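Local structure of RmpD (Hexulose-6-phosphate synthase) (Streptococcus mutans, 3EXR) at residues Q4-Q9 with F191-G196; Q137-Q142 with R170-G175. The protein belongs to the orotidine 5'-phosphate decarboxylase / HUMPS family and folds as a TIM barrel. All coordinates share one frame; numbering follows the deposited sequence.

Contact 1: Q4-Q9 with F191-G196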
# COMPACT_ATOMS: atom_id res chain seq x y z
N GLN A 4 14.55 -26.98 2.43
CA GLN A 4 14.69 -26.36 3.73
C GLN A 4 13.36 -26.43 4.47
O GLN A 4 12.31 -26.67 3.88
CB GLN A 4 15.17 -24.91 3.61
CG GLN A 4 14.31 -24.04 2.71
CD GLN A 4 14.83 -22.63 2.61
OE1 GLN A 4 16.03 -22.42 2.38
NE2 GLN A 4 13.94 -21.64 2.79
N LEU A 5 13.42 -26.21 5.77
CA LEU A 5 12.23 -26.13 6.59
C LEU A 5 11.44 -24.85 6.28
O LEU A 5 12.02 -23.85 5.82
CB LEU A 5 12.63 -26.09 8.05
CG LEU A 5 13.19 -27.34 8.72
CD1 LEU A 5 13.52 -27.02 10.16
CD2 LEU A 5 12.18 -28.46 8.65
N PRO A 6 10.14 -24.84 6.56
CA PRO A 6 9.44 -23.55 6.50
C PRO A 6 10.12 -22.52 7.39
O PRO A 6 10.56 -22.85 8.49
CB PRO A 6 8.04 -23.87 7.04
CG PRO A 6 7.86 -25.37 6.73
CD PRO A 6 9.25 -25.96 6.93
N ASN A 7 10.16 -21.27 6.91
CA ASN A 7 10.69 -20.16 7.67
C ASN A 7 9.70 -19.74 8.74
O ASN A 7 8.49 -19.89 8.57
CB ASN A 7 10.92 -18.95 6.75
CG ASN A 7 12.07 -19.12 5.77
OD1 ASN A 7 11.92 -18.77 4.58
ND2 ASN A 7 13.22 -19.60 6.24
N LEU A 8 10.22 -19.21 9.84
CA LEU A 8 9.46 -18.43 10.77
C LEU A 8 9.79 -16.96 10.51
O LEU A 8 10.94 -16.55 10.60
CB LEU A 8 9.84 -18.77 12.22
CG LEU A 8 9.20 -17.85 13.27
CD1 LEU A 8 7.68 -17.73 13.13
CD2 LEU A 8 9.56 -18.26 14.66
N GLN A 9 8.75 -16.19 10.21
CA GLN A 9 8.85 -14.76 9.97
C GLN A 9 8.07 -14.01 11.03
O GLN A 9 6.98 -14.44 11.40
CB GLN A 9 8.32 -14.45 8.58
CG GLN A 9 8.16 -13.00 8.25
CD GLN A 9 7.90 -12.79 6.75
OE1 GLN A 9 8.38 -13.54 5.93
NE2 GLN A 9 7.14 -11.76 6.42
N PHE A 191 6.06 -22.23 2.59
CA PHE A 191 7.42 -21.66 2.48
C PHE A 191 7.82 -20.90 3.74
O PHE A 191 8.93 -21.05 4.23
CB PHE A 191 7.52 -20.76 1.24
CG PHE A 191 8.79 -19.95 1.16
CD1 PHE A 191 10.03 -20.58 0.99
CD2 PHE A 191 8.75 -18.57 1.22
CE1 PHE A 191 11.19 -19.85 0.90
CE2 PHE A 191 9.94 -17.83 1.12
CZ PHE A 191 11.15 -18.48 0.97
N THR A 192 6.89 -20.08 4.24
CA THR A 192 7.09 -19.26 5.42
C THR A 192 5.80 -19.12 6.20
O THR A 192 4.74 -18.91 5.60
CB THR A 192 7.56 -17.85 5.02
OG1 THR A 192 8.83 -17.92 4.35
CG2 THR A 192 7.75 -16.96 6.26
N PHE A 193 5.91 -19.22 7.53
CA PHE A 193 4.81 -18.90 8.44
C PHE A 193 5.08 -17.49 9.03
O PHE A 193 6.14 -17.27 9.62
CB PHE A 193 4.72 -19.91 9.58
CG PHE A 193 4.20 -21.26 9.12
CD1 PHE A 193 2.83 -21.47 8.96
CD2 PHE A 193 5.08 -22.28 8.82
CE1 PHE A 193 2.36 -22.73 8.51
CE2 PHE A 193 4.61 -23.53 8.39
CZ PHE A 193 3.26 -23.74 8.23
N ILE A 194 4.15 -16.55 8.86
CA ILE A 194 4.34 -15.17 9.33
C ILE A 194 3.54 -14.98 10.61
O ILE A 194 2.32 -14.97 10.57
CB ILE A 194 3.86 -14.14 8.30
CG1 ILE A 194 4.55 -14.34 6.94
CG2 ILE A 194 4.09 -12.73 8.84
CD1 ILE A 194 3.92 -13.48 5.83
N ALA A 195 4.24 -14.84 11.73
CA ALA A 195 3.64 -14.57 13.02
C ALA A 195 3.85 -13.10 13.33
O ALA A 195 4.66 -12.43 12.69
CB ALA A 195 4.26 -15.45 14.10
N GLY A 196 3.10 -12.61 14.30
CA GLY A 196 3.20 -11.22 14.73
C GLY A 196 3.06 -11.09 16.24
O GLY A 196 3.93 -11.56 16.98
O HOH W 1 11.25 -22.55 3.55

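Contact 2: Q137-Q142 with R170-G175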
# COMPACT_ATOMS: atom_id res chain seq x y z
N GLN A 137 6.67 -15.65 -5.31
CA GLN A 137 6.24 -15.67 -3.92
C GLN A 137 4.90 -14.97 -3.79
O GLN A 137 4.67 -13.91 -4.42
CB GLN A 137 7.24 -14.97 -3.00
CG GLN A 137 8.52 -15.71 -2.77
CD GLN A 137 9.24 -15.21 -1.53
OE1 GLN A 137 8.68 -15.27 -0.43
NE2 GLN A 137 10.47 -14.72 -1.68
N ALA A 138 4.03 -15.54 -2.97
CA ALA A 138 2.71 -14.98 -2.69
C ALA A 138 2.40 -15.11 -1.22
O ALA A 138 2.76 -16.11 -0.59
CB ALA A 138 1.65 -15.67 -3.51
N ILE A 139 1.70 -14.11 -0.68
CA ILE A 139 1.34 -14.10 0.74
C ILE A 139 -0.17 -14.29 0.85
O ILE A 139 -0.95 -13.45 0.40
CB ILE A 139 1.68 -12.73 1.41
CG1 ILE A 139 3.08 -12.19 1.04
CG2 ILE A 139 1.46 -12.81 2.89
CD1 ILE A 139 4.19 -13.11 1.29
N TYR A 140 -0.56 -15.39 1.47
CA TYR A 140 -1.96 -15.77 1.63
C TYR A 140 -2.40 -15.56 3.08
O TYR A 140 -1.75 -16.07 4.00
CB TYR A 140 -2.19 -17.24 1.19
CG TYR A 140 -3.64 -17.60 1.04
CD1 TYR A 140 -4.25 -17.61 -0.21
CD2 TYR A 140 -4.43 -17.87 2.17
CE1 TYR A 140 -5.60 -17.88 -0.36
CE2 TYR A 140 -5.80 -18.14 2.03
CZ TYR A 140 -6.37 -18.15 0.76
OH TYR A 140 -7.69 -18.44 0.60
N HIS A 141 -3.50 -14.81 3.27
CA HIS A 141 -4.07 -14.50 4.58
C HIS A 141 -5.25 -15.39 4.89
O HIS A 141 -6.12 -15.59 4.03
CB HIS A 141 -4.57 -13.05 4.60
CG HIS A 141 -3.48 -12.03 4.51
ND1 HIS A 141 -2.78 -11.77 3.35
CD2 HIS A 141 -2.97 -11.22 5.46
CE1 HIS A 141 -1.88 -10.83 3.60
NE2 HIS A 141 -1.97 -10.49 4.87
N GLN A 142 -5.33 -15.88 6.13
CA GLN A 142 -6.55 -16.56 6.54
C GLN A 142 -7.77 -15.68 6.24
O GLN A 142 -7.76 -14.44 6.42
CB GLN A 142 -6.54 -16.94 8.02
CG GLN A 142 -7.59 -18.01 8.28
CD GLN A 142 -7.80 -18.36 9.75
OE1 GLN A 142 -7.16 -17.80 10.64
NE2 GLN A 142 -8.73 -19.29 9.99
N ARG A 170 6.22 -20.14 -3.99
CA ARG A 170 6.59 -20.25 -2.58
C ARG A 170 5.58 -19.41 -1.82
O ARG A 170 5.57 -18.18 -1.94
CB ARG A 170 8.02 -19.79 -2.34
CG ARG A 170 9.07 -20.90 -2.64
CD ARG A 170 10.49 -20.32 -2.83
NE ARG A 170 10.49 -19.41 -3.98
CZ ARG A 170 11.14 -18.26 -4.05
NH1 ARG A 170 11.95 -17.85 -3.09
NH2 ARG A 170 10.98 -17.52 -5.14
N VAL A 171 4.71 -20.08 -1.07
CA VAL A 171 3.58 -19.45 -0.42
C VAL A 171 3.87 -19.20 1.08
O VAL A 171 4.27 -20.09 1.82
CB VAL A 171 2.29 -20.28 -0.60
CG1 VAL A 171 1.12 -19.69 0.18
CG2 VAL A 171 1.95 -20.39 -2.08
N SER A 172 3.70 -17.95 1.49
CA SER A 172 3.73 -17.61 2.89
C SER A 172 2.30 -17.52 3.39
O SER A 172 1.42 -17.05 2.66
CB SER A 172 4.39 -16.24 3.10
OG SER A 172 5.73 -16.27 2.74
N VAL A 173 2.04 -17.99 4.61
CA VAL A 173 0.72 -17.84 5.19
C VAL A 173 0.78 -16.97 6.45
O VAL A 173 1.81 -16.92 7.15
CB VAL A 173 0.04 -19.22 5.52
CG1 VAL A 173 -0.20 -20.05 4.29
CG2 VAL A 173 0.89 -20.00 6.51
N THR A 174 -0.32 -16.28 6.72
CA THR A 174 -0.43 -15.44 7.91
C THR A 174 -1.84 -15.45 8.43
O THR A 174 -2.79 -15.62 7.64
CB THR A 174 0.04 -14.01 7.62
OG1 THR A 174 0.14 -13.28 8.85
CG2 THR A 174 -0.92 -13.25 6.73
N GLY A 175 -1.98 -15.30 9.75
CA GLY A 175 -3.28 -15.34 10.42
C GLY A 175 -3.57 -16.70 11.01
O GLY A 175 -3.38 -17.70 10.35
O HOH W 2 6.29 -16.27 0.09

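Contact 1: Q4-Q9 with F191-G196
The F191 ring carries N7 OD1 over one face, 3.7 Å from CZ and offset toward the rim. The amide of N7 stands steeply to the ring, with the two planes 78° apart. The amide of Q4 is nearly parallel to the same ring, but its NE2 approaches it obliquely. R170 makes a cation-pi contact with F191. The F193 ring takes P6 CB and N7 O at its edge, P6 CB 3.7 Å from CE2. F185 meets this ring edge-to-face, and F212 and W220 of helix 205-220 also pack on it. The segments belong to two parallel strands, the first and last of the TIM barrel. Their bonds alternate: N7 N to F191 O, F193 N to N7 O (2.9 Å), Q9 N to F193 O, and A195 N to Q9 O (2.8 Å). Q9 has CG anti to its backbone N (chi1 171°), and its extended chain runs beside I194. There Q9 NE2 lies 3.7 Å from I194 CD1 and is hydrogen-bonded to E35 OE1. One water accepts from Q4 NE2 and donates to L5 O and, at 2.8 Å, to F191 O. Backbone bonds thus close the barrel, and water extends the seam to Q4 and L5.

Contact 2: Q137-Q142 with R170-G175
Strands 137-141 and 170-174 are the sixth and seventh of the eight parallel strands of a TIM barrel. The chain between them is largely helical, and its helix 155-167 packs on Y140 and V171. This is the beta-alpha-beta crossover of the fold. Five backbone hydrogen bonds join the strands. They run from A138 N to R170 O, S172 N to A138 O, Y140 N to S172 O (2.8 Å), T174 N to Y140 O, and Q142 N to T174 O.

On the helix side, Y140 CB lies 4.2 Å from V171 CG1. The ring then leads away from strand 170-174, and Y140 OH is hydrogen-bonded to D157 OD1. The other side, with Q137, I139, H141, R170, S172 and T174, faces the barrel interior. There I139 CD1 touches S172 CB at 3.6 Å. The CG2 methyl of T174 is modelled over one face of the H141 ring, but too close to it, so this contact is doubtful. T174 OG1 is hydrogen-bonded to I194 O.

At the start of the strands, Q137 CG lies over one face of the R170 guanidinium, 3.9 Å from CZ. The amide and guanidinium planes are 49° apart. R170 NH2 is hydrogen-bonded to S136 OG and forms a salt bridge with E113 OE1, and Q137 NE2 is hydrogen-bonded to the same carboxylate oxygen. Q137 OE1 is hydrogen-bonded to Q115 NE2. A water also donates to Q137 OE1 (2.6 Å) and to R170 O (2.9 Å), and accepts from S172 OG at 2.7 Å.

Overall arrangement
Both contacts are mostly buried and belong to one closed barrel, with centres about 10 Å apart. Contact 1 joins the first and last strands, far apart in sequence. Contact 2 joins two strands close in sequence and is nested inside the loop closed by contact 1. Strands 170-174 and 192-195 are neighbours in the sheet, so the contacts touch directly: F191 N lies 2.9 Å from V171 O, a probable hydrogen bond. Their chemistry differs. Contact 1 sets F193 among aromatic groups under helix 205-220 and has an exposed residue, Q4, at its start. Contact 2 has no exposed residue and adds a charged pair, R170 with E113, at the strand starts.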